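Local coordinates for protein cellobiose 2-epimerase (Spirochaeta thermophila DSM 6192, PDB 5ZIG) that probably catalyses the reversible epimerization of cellobiose to 4-O-beta-D-glucosyl-D-mannose, as a member of the N-acylglucosamine 2-epimerase family, at residues 390-393 with 394-398; 11-14 with 15-19. One frame throughout, in Å; residues are numbered along the deposited sequence.

Contact 1 of 2, residues 390-393 with 394-398; sequences CLEG and MRRID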
loop_
_atom_site.group_PDB
_atom_site.type_symbol
_atom_site.label_atom_id
_atom_site.label_comp_id
_atom_site.label_asym_id
_atom_site.label_seq_id
_atom_site.Cartn_x
_atom_site.Cartn_y
_atom_site.Cartn_z
ATOM N N CYS A 390 -10.625 -4.567 -1.658
ATOM C CA CYS A 390 -12.037 -4.864 -1.464
ATOM C C CYS A 390 -12.812 -3.618 -1.049
ATOM O O CYS A 390 -13.907 -3.356 -1.568
ATOM C CB CYS A 390 -12.195 -5.972 -0.417
ATOM S SG CYS A 390 -11.560 -7.595 -0.890
ATOM N N LEU A 391 -12.266 -2.841 -0.103
ATOM C CA LEU A 391 -12.937 -1.619 0.338
ATOM C C LEU A 391 -12.973 -0.575 -0.771
ATOM O O LEU A 391 -14.005 0.057 -1.003
ATOM C CB LEU A 391 -12.249 -1.050 1.581
ATOM C CG LEU A 391 -12.471 -1.882 2.853
ATOM C CD1 LEU A 391 -11.383 -1.583 3.880
ATOM C CD2 LEU A 391 -13.869 -1.669 3.453
ATOM N N GLU A 392 -11.854 -0.386 -1.467
ATOM C CA GLU A 392 -11.841 0.517 -2.608
ATOM C C GLU A 392 -12.771 0.022 -3.719
ATOM O O GLU A 392 -13.507 0.815 -4.315
ATOM C CB GLU A 392 -10.412 0.676 -3.135
ATOM C CG GLU A 392 -9.549 1.616 -2.274
ATOM C CD GLU A 392 -9.981 3.077 -2.374
ATOM O OE1 GLU A 392 -10.340 3.540 -3.492
ATOM O OE2 GLU A 392 -9.963 3.768 -1.329
ATOM N N GLY A 393 -12.745 -1.284 -4.019
ATOM C CA GLY A 393 -13.659 -1.819 -5.025
ATOM C C GLY A 393 -15.120 -1.588 -4.673
ATOM O O GLY A 393 -15.915 -1.192 -5.521
ATOM N N MET A 394 -15.484 -1.798 -3.409
ATOM C CA MET A 394 -16.885 -1.693 -3.022
ATOM C C MET A 394 -17.381 -0.265 -3.164
ATOM O O MET A 394 -18.459 -0.025 -3.727
ATOM C CB MET A 394 -17.071 -2.184 -1.586
ATOM C CG MET A 394 -17.187 -3.693 -1.486
ATOM S SD MET A 394 -17.605 -4.226 0.178
ATOM C CE MET A 394 -15.975 -4.241 0.924
ATOM N N ARG A 395 -16.599 0.699 -2.665
ATOM C CA ARG A 395 -17.017 2.087 -2.742
ATOM C C ARG A 395 -17.062 2.573 -4.178
ATOM O O ARG A 395 -17.980 3.309 -4.561
ATOM C CB ARG A 395 -16.088 2.976 -1.925
ATOM C CG ARG A 395 -16.803 4.197 -1.346
ATOM C CD ARG A 395 -15.806 5.280 -0.971
ATOM N NE ARG A 395 -14.880 5.599 -2.056
ATOM C CZ ARG A 395 -13.588 5.287 -2.057
ATOM N NH1 ARG A 395 -13.062 4.637 -1.024
ATOM N NH2 ARG A 395 -12.812 5.613 -3.087
ATOM N N ARG A 396 -16.074 2.184 -4.981
ATOM C CA ARG A 396 -16.001 2.678 -6.347
ATOM C C ARG A 396 -17.068 2.037 -7.218
ATOM O O ARG A 396 -17.696 2.720 -8.039
ATOM C CB ARG A 396 -14.617 2.415 -6.934
ATOM C CG ARG A 396 -13.516 3.319 -6.392
ATOM C CD ARG A 396 -12.156 2.714 -6.796
ATOM N NE ARG A 396 -11.017 3.345 -6.134
ATOM C CZ ARG A 396 -10.380 4.412 -6.603
ATOM N NH1 ARG A 396 -10.767 4.979 -7.739
ATOM N NH2 ARG A 396 -9.362 4.914 -5.928
ATOM N N ILE A 397 -17.260 0.717 -7.087
ATOM C CA ILE A 397 -18.255 0.047 -7.920
ATOM C C ILE A 397 -19.647 0.568 -7.594
ATOM O O ILE A 397 -20.435 0.867 -8.501
ATOM C CB ILE A 397 -18.153 -1.484 -7.780
ATOM C CG1 ILE A 397 -17.019 -2.011 -8.661
ATOM C CG2 ILE A 397 -19.437 -2.155 -8.228
ATOM C CD1 ILE A 397 -16.748 -3.511 -8.477
ATOM N N ASP A 398 -19.950 0.735 -6.298
ATOM C CA ASP A 398 -21.229 1.312 -5.876
ATOM C C ASP A 398 -21.486 2.662 -6.538
ATOM O O ASP A 398 -22.584 2.919 -7.047
ATOM C CB ASP A 398 -21.265 1.493 -4.358
ATOM C CG ASP A 398 -21.488 0.195 -3.614
ATOM O OD1 ASP A 398 -21.615 -0.860 -4.262
ATOM O OD2 ASP A 398 -21.532 0.240 -2.367
#
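E392 meets R395 and R396, one turn further along the same helix, in a salt-bridge network. R395 grips the carboxylate end-on: its NH1 lies 3.2 Å from E392 OE2 on a nearly straight bond (172°), in the guanidinium plane but from above the carboxylate plane, while its NH2 takes E392 OE1 at 3.3 Å on the syn side but well out of that plane. R396 crosses E392 at a slant and brings NE to OE1, 2.7 Å away and nearly in line with the C-O bond. The bend of E392 at chi2 (-70°) turns the carboxylate across the flank of the helix, where both arginines reach it. Two bent bonds on OE1 and the straighter one on OE2 would be expected to keep the carboxylate ionised.

Apolar contact is slight: M394 CE sits 4.2 Å from L391 CD2 and 4.4 Å from C390 CB. Backbone i to i+4 bonds, such as I397 N to G393 O at 2.8 Å, confirm regular alpha-helix.

Within helix 384-402, the charged side faces helices 251-269 and 315-332, where W259 and V323 touch both E392 and R396 and N327 takes R396 NH1. L391, M394 and I397 instead pack on helix 7-31.

Contact 2 of 2, residues 11-14 with 15-19; sequences LRQI and RSELA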
loop_
_atom_site.group_PDB
_atom_site.type_symbol
_atom_site.label_atom_id
_atom_site.label_comp_id
_atom_site.label_asym_id
_atom_site.label_seq_id
_atom_site.Cartn_x
_atom_site.Cartn_y
_atom_site.Cartn_z
ATOM N N LEU A 11 -20.562 -6.021 -12.705
ATOM C CA LEU A 11 -20.103 -5.199 -11.591
ATOM C C LEU A 11 -20.828 -5.569 -10.303
ATOM O O LEU A 11 -20.205 -5.647 -9.238
ATOM C CB LEU A 11 -20.293 -3.714 -11.916
ATOM C CG LEU A 11 -19.418 -3.163 -13.045
ATOM C CD1 LEU A 11 -19.779 -1.706 -13.356
ATOM C CD2 LEU A 11 -17.929 -3.283 -12.702
ATOM N N ARG A 12 -22.144 -5.803 -10.381
ATOM C CA ARG A 12 -22.895 -6.230 -9.201
ATOM C C ARG A 12 -22.352 -7.544 -8.665
ATOM O O ARG A 12 -22.295 -7.759 -7.449
ATOM C CB ARG A 12 -24.378 -6.412 -9.535
ATOM C CG ARG A 12 -25.096 -5.180 -10.076
ATOM C CD ARG A 12 -26.598 -5.329 -9.855
ATOM N NE ARG A 12 -27.124 -6.386 -10.721
ATOM C CZ ARG A 12 -27.570 -6.164 -11.947
ATOM N NH1 ARG A 12 -27.545 -4.928 -12.442
ATOM N NH2 ARG A 12 -28.043 -7.167 -12.678
ATOM N N GLN A 13 -21.985 -8.449 -9.568
ATOM C CA GLN A 13 -21.392 -9.705 -9.147
ATOM C C GLN A 13 -20.081 -9.458 -8.391
ATOM O O GLN A 13 -19.891 -9.961 -7.274
ATOM C CB GLN A 13 -21.196 -10.604 -10.373
ATOM C CG GLN A 13 -20.628 -12.002 -10.102
ATOM C CD GLN A 13 -21.322 -12.712 -8.964
ATOM O OE1 GLN A 13 -22.517 -12.506 -8.717
ATOM N NE2 GLN A 13 -20.576 -13.560 -8.255
ATOM N N ILE A 14 -19.189 -8.648 -8.968
ATOM C CA ILE A 14 -17.867 -8.429 -8.368
ATOM C C ILE A 14 -17.992 -7.728 -7.021
ATOM O O ILE A 14 -17.292 -8.064 -6.054
ATOM C CB ILE A 14 -16.975 -7.639 -9.342
ATOM C CG1 ILE A 14 -16.633 -8.559 -10.513
ATOM C CG2 ILE A 14 -15.697 -7.049 -8.608
ATOM C CD1 ILE A 14 -16.082 -7.858 -11.722
ATOM N N ARG A 15 -18.891 -6.754 -6.937
ATOM C CA ARG A 15 -19.147 -6.082 -5.674
ATOM C C ARG A 15 -19.430 -7.091 -4.567
ATOM O O ARG A 15 -18.906 -6.975 -3.450
ATOM C CB ARG A 15 -20.313 -5.110 -5.862
ATOM C CG ARG A 15 -20.409 -4.031 -4.859
ATOM C CD ARG A 15 -21.010 -4.501 -3.554
ATOM N NE ARG A 15 -21.127 -3.363 -2.652
ATOM C CZ ARG A 15 -21.207 -3.452 -1.334
ATOM N NH1 ARG A 15 -21.177 -4.643 -0.724
ATOM N NH2 ARG A 15 -21.331 -2.332 -0.631
ATOM N N SER A 16 -20.280 -8.082 -4.854
ATOM C CA SER A 16 -20.644 -9.049 -3.828
ATOM C C SER A 16 -19.464 -9.946 -3.456
ATOM O O SER A 16 -19.304 -10.292 -2.282
ATOM C CB SER A 16 -21.843 -9.878 -4.298
ATOM O OG SER A 16 -21.406 -10.938 -5.120
ATOM N N GLU A 17 -18.619 -10.311 -4.425
ATOM C CA GLU A 17 -17.438 -11.117 -4.121
ATOM C C GLU A 17 -16.420 -10.307 -3.327
ATOM O O GLU A 17 -15.753 -10.842 -2.433
ATOM C CB GLU A 17 -16.811 -11.647 -5.410
ATOM C CG GLU A 17 -17.850 -12.313 -6.320
ATOM C CD GLU A 17 -17.305 -12.777 -7.666
ATOM O OE1 GLU A 17 -16.226 -12.318 -8.084
ATOM O OE2 GLU A 17 -17.971 -13.611 -8.309
ATOM N N LEU A 18 -16.291 -9.015 -3.645
ATOM C CA LEU A 18 -15.448 -8.135 -2.847
ATOM C C LEU A 18 -15.866 -8.171 -1.388
ATOM O O LEU A 18 -15.019 -8.294 -0.494
ATOM C CB LEU A 18 -15.501 -6.709 -3.402
ATOM C CG LEU A 18 -14.911 -6.503 -4.796
ATOM C CD1 LEU A 18 -15.225 -5.123 -5.349
ATOM C CD2 LEU A 18 -13.427 -6.728 -4.795
ATOM N N ALA A 19 -17.176 -8.122 -1.131
ATOM C CA ALA A 19 -17.662 -8.109 0.244
ATOM C C ALA A 19 -17.459 -9.457 0.927
ATOM O O ALA A 19 -17.099 -9.509 2.112
ATOM C CB ALA A 19 -19.136 -7.713 0.278
#
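Q13 reaches over one turn of helix to E17, crossing its side chain at a slant, with the amide and carboxylate planes 82° apart. The contact is made by NE2, which gives a 2.6 Å hydrogen bond to E17 OE2 with an N-H...O angle of 157°. OE2 lies close to the amide plane of Q13, whereas NE2 comes to the anti side of the carboxylate, out of its plane. Q13 leaves the backbone with CG opposite its own N and then turns at chi2 (47°), which carries the amide forward along the helix toward E17. Its CG also lies 3.6 Å from E17 OE2, so that oxygen rests against the aliphatic part of Q13 as well as its amide.

The carbonyl of the same glutamine is used twice. S16 OG donates to Q13 O over 2.8 Å, its hydroxyl folded back toward that carbonyl, and E17 N donates to it at 3.1 Å in the carbonyl plane.

On the buried side, I14 and L18 meet through CG2 and CD1, 3.8 Å apart. L18 CG is packed closely on the I14 carbonyl as well, 3.1 Å from its O, the same atom that accepts the bond from L18 N. Both residues pack on the neighbouring helices, touching W345 of helix 336-352, F322 of helix 315-332 and I397 of helix 384-402.

E17 joins the two sides, because its other oxygen, OE1, accepts from W345 NE1. Two N-H donors, one to each oxygen, therefore fix the rotation of the carboxylate and would be expected to favour its charged form, while the Q13 amide fastens it to the preceding turn.

How the contacts relate
Contact 2 comes first along the chain, on helix 7-31, and contact 1 lies near the other end, on helix 384-402, yet their centres are only about 9 Å apart. The two helices pack directly: I397 CD1 is 3.7 Å from I14 CG2, and L18 CD1 is 3.6 Å from G393 C, where glycine offers no side chain to hold the leucine off. A salt bridge, D398 OD1 to R15 NE at 3.0 Å, adds a polar tie. Contacts 1 and 2 thus join the N- and C-terminal helices, consistent with closure of the (alpha/alpha)6 barrel of this six-hairpin clan, and helix 315-332 touches both.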